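PDB 4BU0: S-M checkpoint control protein rad4 from Schizosaccharomyces pombe, which is essential for DNA replication and for the checkpoint coupling S phase to mitosis, binding phosphorylated Crb2 through its paired BRCT domains. Local coordinates for residues T27-K31 with L32-Y36; E86-D89 with D90-V94; E166-W169 with Q170-R174. One frame throughout, in Å; residues are numbered along the deposited sequence.

Overall arrangement
The chain carries two BRCT repeats, each built on a four-stranded parallel sheet of order 2-1-3-4, and the contacts sample both of them. Contact 1 comes first, where helix 19-31 turns into strand 35-36 at one edge of the first sheet. Contact 2 follows, in the loop that runs from helix 74-83 to strand 106-110 of the second repeat; its centre lies about 15 Å from that of contact 1. Contact 3, within helix 166-174 of the second repeat, lies about 33 Å from contact 1 and about 29 Å from contact 2, centre to centre. None touches another. These two repeats form the part of Rad4 that recognises phosphorylated Crb2.

Contact 1: T27-K31 with L32-Y36; sequences TKATK and LGAAY
A29 and A34 meet where helix 19-31 runs out and the chain swings back toward the sheet. The carbonyls of the last turn have run short of helical N-H partners, and the loop supplies most of what is missing. L32 N still bonds to K28 O at 2.9 Å, the last regular step. A29 O then takes the N-H of A34, five residues on, at 3.0 Å and with an N-H...O angle of 156°. Inside that bond G33 N reaches back to T30 O, also 3.0 Å, coming from above the carbonyl plane and not along a lone pair. T30 O has a second donor in a water, 2.8 Å away, whose other hydrogen goes to A34 O, also at 2.8 Å. K31 O is met by K5 NZ.

The turn depends on G33, whose phi of 106° would jam a CB against the preceding carbonyl oxygen. Apolar contact is modest: A29 CB lies 4.2 Å from A34 CB, and both alanines rest on I12 of the neighbouring strand 11-15, while L32 CG packs over K28 O and its side chain reaches W82. The polar tips look elsewhere. T30 OG1, anti to its carbonyl carbon and beside its N (chi1 -63°), bonds to S26 O one turn back; K28 NZ pairs with E24 in a salt bridge, and K31 NZ bonds to Y79 OH on helix 74-83.

Two backbone bonds closing back over a residue of positive phi make this a Schellman motif. It ends the helix of the beta-alpha-beta unit 11-15, 19-31, 35-36, at a helix-to-strand turn where BRCT domains commonly carry glycine.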
loop_
_atom_site.group_PDB
_atom_site.type_symbol
_atom_site.label_atom_id
_atom_site.label_comp_id
_atom_site.label_asym_id
_atom_site.label_seq_id
_atom_site.Cartn_x
_atom_site.Cartn_y
_atom_site.Cartn_z
ATOM N N THR A 27 -18.481 5.178 -11.861
ATOM C CA THR A 27 -19.237 5.264 -13.107
ATOM C C THR A 27 -18.773 4.188 -14.107
ATOM O O THR A 27 -19.587 3.479 -14.675
ATOM C CB THR A 27 -19.073 6.677 -13.686
ATOM O OG1 THR A 27 -19.543 7.625 -12.709
ATOM C CG2 THR A 27 -19.780 6.853 -15.018
ATOM N N LYS A 28 -17.457 4.068 -14.302
ATOM C CA LYS A 28 -16.958 3.124 -15.288
ATOM C C LYS A 28 -17.133 1.682 -14.821
ATOM O O LYS A 28 -17.476 0.826 -15.655
ATOM C CB LYS A 28 -15.494 3.433 -15.627
ATOM C CG LYS A 28 -15.360 4.748 -16.418
ATOM C CD LYS A 28 -13.904 5.151 -16.633
ATOM C CE LYS A 28 -13.903 6.415 -17.486
ATOM N NZ LYS A 28 -12.544 6.835 -17.890
ATOM N N ALA A 29 -16.903 1.421 -13.508
ATOM C CA ALA A 29 -17.076 0.036 -13.016
ATOM C C ALA A 29 -18.538 -0.400 -13.156
ATOM O O ALA A 29 -18.803 -1.543 -13.536
ATOM C CB ALA A 29 -16.640 -0.065 -11.571
ATOM N N THR A 30 -19.482 0.534 -12.903
ATOM C CA THR A 30 -20.916 0.217 -13.010
ATOM C C THR A 30 -21.263 -0.075 -14.465
ATOM O O THR A 30 -21.993 -1.039 -14.732
ATOM C CB THR A 30 -21.732 1.359 -12.439
ATOM O OG1 THR A 30 -21.399 1.471 -11.045
ATOM C CG2 THR A 30 -23.251 1.128 -12.605
ATOM N N LYS A 31 -20.721 0.734 -15.421
ATOM C CA LYS A 31 -21.020 0.469 -16.827
ATOM C C LYS A 31 -20.446 -0.903 -17.234
ATOM O O LYS A 31 -21.042 -1.606 -18.060
ATOM C CB LYS A 31 -20.482 1.603 -17.722
ATOM C CG LYS A 31 -20.877 1.448 -19.187
ATOM C CD LYS A 31 -20.632 2.727 -19.967
ATOM C CE LYS A 31 -20.495 2.412 -21.434
ATOM N NZ LYS A 31 -20.089 3.601 -22.216
ATOM N N LEU A 32 -19.275 -1.279 -16.644
ATOM C CA LEU A 32 -18.660 -2.569 -16.927
ATOM C C LEU A 32 -19.433 -3.732 -16.310
ATOM O O LEU A 32 -19.078 -4.870 -16.586
ATOM C CB LEU A 32 -17.208 -2.563 -16.409
ATOM C CG LEU A 32 -16.171 -1.863 -17.321
ATOM C CD1 LEU A 32 -14.973 -1.388 -16.517
ATOM C CD2 LEU A 32 -15.694 -2.809 -18.430
ATOM N N GLY A 33 -20.415 -3.452 -15.461
ATOM C CA GLY A 33 -21.247 -4.508 -14.882
ATOM C C GLY A 33 -20.983 -4.832 -13.431
ATOM O O GLY A 33 -21.629 -5.736 -12.884
ATOM N N ALA A 34 -20.049 -4.127 -12.795
ATOM C CA ALA A 34 -19.715 -4.400 -11.392
ATOM C C ALA A 34 -20.701 -3.733 -10.458
ATOM O O ALA A 34 -21.418 -2.783 -10.825
ATOM C CB ALA A 34 -18.319 -3.866 -11.073
ATOM N N ALA A 35 -20.700 -4.187 -9.209
ATOM C CA ALA A 35 -21.373 -3.471 -8.151
ATOM C C ALA A 35 -20.320 -2.527 -7.561
ATOM O O ALA A 35 -19.124 -2.855 -7.555
ATOM C CB ALA A 35 -21.887 -4.446 -7.076
ATOM N N TYR A 36 -20.728 -1.379 -7.085
ATOM C CA TYR A 36 -19.836 -0.416 -6.459
ATOM C C TYR A 36 -20.355 -0.145 -5.076
ATOM O O TYR A 36 -21.529 0.250 -4.916
ATOM C CB TYR A 36 -19.747 0.888 -7.269
ATOM C CG TYR A 36 -18.855 1.894 -6.584
ATOM C CD1 TYR A 36 -17.468 1.787 -6.662
ATOM C CD2 TYR A 36 -19.389 2.897 -5.778
ATOM C CE1 TYR A 36 -16.637 2.673 -5.983
ATOM C CE2 TYR A 36 -18.566 3.784 -5.085
ATOM C CZ TYR A 36 -17.189 3.655 -5.181
ATOM O OH TYR A 36 -16.356 4.542 -4.543
HETATM O O HOH W 1 -23.395 -2.585 -12.841
#

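Contact 2: E86-D89 with D90-V94; sequences EDLD and DGLLV
With chi1 at 67°, D89 holds its carboxylate between its own N and carbonyl carbon, and chi2 of 37° then turns OD1 toward the N-H of G91. That bond is 2.8 Å long and meets OD1 on its anti side, 24° out of the carboxylate plane. The carbonyl of the same residue is used too: D89 O accepts from L92 N at 2.9 Å, the donor standing above the carbonyl plane. One aspartate thus holds two successive N-H groups, and a water 2.7 Å from OD1 passes the grip on to L93 N, which donates to it. D90 places its own carboxylate close by, its OD1 4.3 Å from D89 OD1; the bonds to OD1 of D89 probably offset some of the repulsion between these like charges.

On the other side of the turn L88 CD1 and L92 CD2 are 4.4 Å apart, a loose apolar touch. Both leucines also rest on P6, and L88 continues onto L78 and W82 of helix 74-83.

L92 and L93 both have positive phi, and V94 N bonds back to G91 O at 3.0 Å, while L92 O accepts from W74 NE1. The result is an Asx turn laid over a type I beta turn, followed directly by a type I' turn, in the loop that leads from the first BRCT repeat to the second.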
loop_
_atom_site.group_PDB
_atom_site.type_symbol
_atom_site.label_atom_id
_atom_site.label_comp_id
_atom_site.label_asym_id
_atom_site.label_seq_id
_atom_site.Cartn_x
_atom_site.Cartn_y
_atom_site.Cartn_z
ATOM N N GLU A 86 -11.742 -3.789 -27.794
ATOM C CA GLU A 86 -10.586 -4.680 -27.771
ATOM C C GLU A 86 -10.922 -5.956 -27.050
ATOM O O GLU A 86 -11.719 -5.951 -26.111
ATOM C CB GLU A 86 -9.390 -4.015 -27.107
ATOM C CG GLU A 86 -8.991 -2.700 -27.761
ATOM C CD GLU A 86 -7.805 -1.973 -27.160
ATOM O OE1 GLU A 86 -7.453 -2.240 -25.987
ATOM O OE2 GLU A 86 -7.235 -1.112 -27.867
ATOM N N ASP A 87 -10.323 -7.057 -27.499
ATOM C CA ASP A 87 -10.523 -8.344 -26.862
ATOM C C ASP A 87 -9.957 -8.294 -25.447
ATOM O O ASP A 87 -8.890 -7.724 -25.216
ATOM C CB ASP A 87 -9.799 -9.444 -27.662
ATOM C CG ASP A 87 -10.389 -9.837 -29.007
ATOM O OD1 ASP A 87 -11.580 -9.527 -29.255
ATOM O OD2 ASP A 87 -9.695 -10.551 -29.769
ATOM N N LEU A 88 -10.710 -8.836 -24.503
ATOM C CA LEU A 88 -10.300 -8.939 -23.116
ATOM C C LEU A 88 -10.095 -10.390 -22.827
ATOM O O LEU A 88 -10.602 -11.226 -23.570
ATOM C CB LEU A 88 -11.402 -8.397 -22.187
ATOM C CG LEU A 88 -11.904 -6.957 -22.449
ATOM C CD1 LEU A 88 -13.127 -6.654 -21.582
ATOM C CD2 LEU A 88 -10.813 -5.944 -22.215
ATOM N N ASP A 89 -9.402 -10.703 -21.761
ATOM C CA ASP A 89 -9.349 -12.106 -21.384
ATOM C C ASP A 89 -9.906 -12.241 -19.985
ATOM O O ASP A 89 -10.238 -11.232 -19.326
ATOM C CB ASP A 89 -7.970 -12.746 -21.572
ATOM C CG ASP A 89 -6.862 -12.251 -20.675
ATOM O OD1 ASP A 89 -7.137 -11.966 -19.493
ATOM O OD2 ASP A 89 -5.703 -12.219 -21.133
ATOM N N ASP A 90 -10.017 -13.479 -19.515
ATOM C CA ASP A 90 -10.618 -13.783 -18.240
ATOM C C ASP A 90 -9.863 -13.175 -17.063
ATOM O O ASP A 90 -10.440 -13.106 -15.978
ATOM C CB ASP A 90 -10.734 -15.314 -18.055
ATOM C CG ASP A 90 -9.448 -16.061 -18.321
ATOM O OD1 ASP A 90 -8.894 -15.907 -19.434
ATOM O OD2 ASP A 90 -9.038 -16.859 -17.451
ATOM N N GLY A 91 -8.614 -12.724 -17.270
ATOM C CA GLY A 91 -7.872 -12.085 -16.184
ATOM C C GLY A 91 -8.354 -10.664 -15.927
ATOM O O GLY A 91 -8.122 -10.128 -14.838
ATOM N N LEU A 92 -9.019 -10.052 -16.926
ATOM C CA LEU A 92 -9.623 -8.692 -16.832
ATOM C C LEU A 92 -8.613 -7.638 -16.339
ATOM O O LEU A 92 -8.971 -6.669 -15.668
ATOM C CB LEU A 92 -10.882 -8.721 -15.965
ATOM C CG LEU A 92 -12.005 -9.578 -16.612
ATOM C CD1 LEU A 92 -13.025 -9.989 -15.593
ATOM C CD2 LEU A 92 -12.665 -8.822 -17.778
ATOM N N LEU A 93 -7.349 -7.826 -16.737
ATOM C CA LEU A 93 -6.201 -6.939 -16.449
ATOM C C LEU A 93 -5.894 -6.814 -14.968
ATOM O O LEU A 93 -5.083 -5.961 -14.598
ATOM C CB LEU A 93 -6.395 -5.536 -17.070
ATOM C CG LEU A 93 -6.693 -5.535 -18.567
ATOM C CD1 LEU A 93 -6.884 -4.102 -19.075
ATOM C CD2 LEU A 93 -5.548 -6.185 -19.378
ATOM N N VAL A 94 -6.484 -7.662 -14.126
ATOM C CA VAL A 94 -6.298 -7.552 -12.681
ATOM C C VAL A 94 -4.815 -7.721 -12.290
ATOM O O VAL A 94 -4.262 -6.874 -11.563
ATOM C CB VAL A 94 -7.225 -8.538 -11.936
ATOM C CG1 VAL A 94 -6.834 -8.706 -10.449
ATOM C CG2 VAL A 94 -8.684 -8.104 -12.093
HETATM O O HOH W 2 -6.056 -9.756 -18.489
#

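Contact 3: E166-W169 with Q170-R174; sequences EWLW and QSIQR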
loop_
_atom_site.group_PDB
_atom_site.type_symbol
_atom_site.label_atom_id
_atom_site.label_comp_id
_atom_site.label_asym_id
_atom_site.label_seq_id
_atom_site.Cartn_x
_atom_site.Cartn_y
_atom_site.Cartn_z
ATOM N N GLU A 166 11.431 -8.132 9.606
ATOM C CA GLU A 166 10.394 -9.123 9.341
ATOM C C GLU A 166 9.100 -8.454 8.869
ATOM O O GLU A 166 8.346 -9.045 8.106
ATOM C CB GLU A 166 10.162 -9.931 10.616
ATOM C CG GLU A 166 9.313 -11.186 10.435
ATOM C CD GLU A 166 9.822 -12.279 9.505
ATOM O OE1 GLU A 166 11.000 -12.247 9.082
ATOM O OE2 GLU A 166 8.980 -13.119 9.117
ATOM N N TRP A 167 8.882 -7.182 9.247
ATOM C CA TRP A 167 7.727 -6.451 8.718
ATOM C C TRP A 167 7.770 -6.404 7.195
ATOM O O TRP A 167 6.755 -6.578 6.520
ATOM C CB TRP A 167 7.708 -5.014 9.274
ATOM C CG TRP A 167 6.776 -4.116 8.504
ATOM C CD1 TRP A 167 5.416 -4.029 8.643
ATOM C CD2 TRP A 167 7.133 -3.199 7.455
ATOM N NE1 TRP A 167 4.899 -3.152 7.712
ATOM C CE2 TRP A 167 5.934 -2.636 6.962
ATOM C CE3 TRP A 167 8.361 -2.809 6.883
ATOM C CZ2 TRP A 167 5.922 -1.718 5.903
ATOM C CZ3 TRP A 167 8.354 -1.892 5.842
ATOM C CH2 TRP A 167 7.146 -1.357 5.364
ATOM N N LEU A 168 8.963 -6.101 6.665
ATOM C CA LEU A 168 9.116 -6.012 5.234
ATOM C C LEU A 168 8.922 -7.358 4.557
ATOM O O LEU A 168 8.200 -7.442 3.556
ATOM C CB LEU A 168 10.525 -5.456 4.930
ATOM C CG LEU A 168 10.876 -5.340 3.430
ATOM C CD1 LEU A 168 9.961 -4.345 2.716
ATOM C CD2 LEU A 168 12.340 -4.896 3.266
ATOM N N TRP A 169 9.540 -8.388 5.098
ATOM C CA TRP A 169 9.425 -9.677 4.463
ATOM C C TRP A 169 8.006 -10.203 4.486
ATOM O O TRP A 169 7.558 -10.689 3.510
ATOM C CB TRP A 169 10.408 -10.678 5.060
ATOM C CG TRP A 169 11.853 -10.234 5.120
ATOM C CD1 TRP A 169 12.687 -10.444 6.145
ATOM C CD2 TRP A 169 12.610 -9.547 4.120
ATOM N NE1 TRP A 169 13.911 -9.912 5.872
ATOM C CE2 TRP A 169 13.874 -9.357 4.633
ATOM C CE3 TRP A 169 12.337 -9.065 2.856
ATOM C CZ2 TRP A 169 14.851 -8.704 3.926
ATOM C CZ3 TRP A 169 13.324 -8.430 2.182
ATOM C CH2 TRP A 169 14.536 -8.251 2.728
ATOM N N GLN A 170 7.349 -10.077 5.628
ATOM C CA GLN A 170 5.977 -10.584 5.676
ATOM C C GLN A 170 5.018 -9.722 4.841
ATOM O O GLN A 170 4.052 -10.265 4.305
ATOM C CB GLN A 170 5.491 -10.712 7.125
ATOM C CG GLN A 170 6.193 -11.885 7.813
ATOM C CD GLN A 170 5.482 -12.308 9.092
ATOM O OE1 GLN A 170 4.265 -12.121 9.258
ATOM N NE2 GLN A 170 6.252 -12.878 10.019
ATOM N N SER A 171 5.247 -8.382 4.754
ATOM C CA SER A 171 4.378 -7.525 3.937
ATOM C C SER A 171 4.531 -7.906 2.481
ATOM O O SER A 171 3.532 -8.046 1.772
ATOM C CB SER A 171 4.740 -6.049 4.135
ATOM O OG SER A 171 4.387 -5.606 5.438
ATOM N N ILE A 172 5.782 -8.142 2.047
ATOM C CA ILE A 172 5.993 -8.553 0.637
ATOM C C ILE A 172 5.279 -9.875 0.350
ATOM O O ILE A 172 4.594 -9.975 -0.683
ATOM C CB ILE A 172 7.484 -8.621 0.306
ATOM C CG1 ILE A 172 8.036 -7.197 0.173
ATOM C CG2 ILE A 172 7.750 -9.450 -1.011
ATOM C CD1 ILE A 172 9.574 -7.142 0.164
ATOM N N GLN A 173 5.405 -10.869 1.242
ATOM C CA GLN A 173 4.776 -12.138 0.881
ATOM C C GLN A 173 3.232 -12.078 0.977
ATOM O O GLN A 173 2.581 -12.843 0.234
ATOM C CB GLN A 173 5.361 -13.304 1.679
ATOM C CG GLN A 173 5.030 -13.252 3.139
ATOM C CD GLN A 173 5.747 -14.249 3.996
ATOM O OE1 GLN A 173 6.700 -14.875 3.535
ATOM N NE2 GLN A 173 5.273 -14.476 5.214
ATOM N N ARG A 174 2.675 -11.175 1.805
ATOM C CA ARG A 174 1.239 -10.987 1.977
ATOM C C ARG A 174 0.676 -9.998 0.917
ATOM O O ARG A 174 -0.551 -9.800 0.846
ATOM C CB ARG A 174 0.983 -10.496 3.418
ATOM C CG ARG A 174 -0.475 -10.252 3.830
ATOM C CD ARG A 174 -1.388 -11.439 3.575
ATOM N NE ARG A 174 -2.744 -11.199 4.063
ATOM C CZ ARG A 174 -3.645 -10.447 3.446
ATOM N NH1 ARG A 174 -3.338 -9.826 2.313
ATOM N NH2 ARG A 174 -4.858 -10.300 3.961
#
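E166 and Q170 join side chains one helical turn apart. Q170 NE2 donates to E166 OE2 at 2.9 Å, nearly straight at 167°, striking the anti lone pair; OE2 lies in the amide plane of Q170, while the carboxylate stands 81° to it. E166 reaches this place because its CG is anti to N (chi1 -168°) and the chain then bends at chi2, which also lays OE1 in plane at the edge of the W169 indole. With an alanine in place of E166, Q170 NE2 would probably lose this acceptor, leaving the amide freer to turn.

Beside this pair, W167 O takes two donors from opposite faces of its plane: S171 N at 2.9 Å and S171 OG at 2.8 Å. The hydroxyl also sits over one face of the W167 ring, 3.4 Å above its plane. W167 matches the tryptophan that marks the last helix of BRCT domains, as W74 does in the first repeat.

L168 and I172 run side by side, CD1 to CD1 3.8 Å, and I172 CD1 also approaches W169 CE3 at 4.3 Å.

Farther out, L178 fixes both polar ends, its O accepting from W167 NE1 and its N bonded to S171 OG. The W167 ring stacks on H141, W169 meets Y123 edge-to-face, and L168 packs on I120 of helix 116-126.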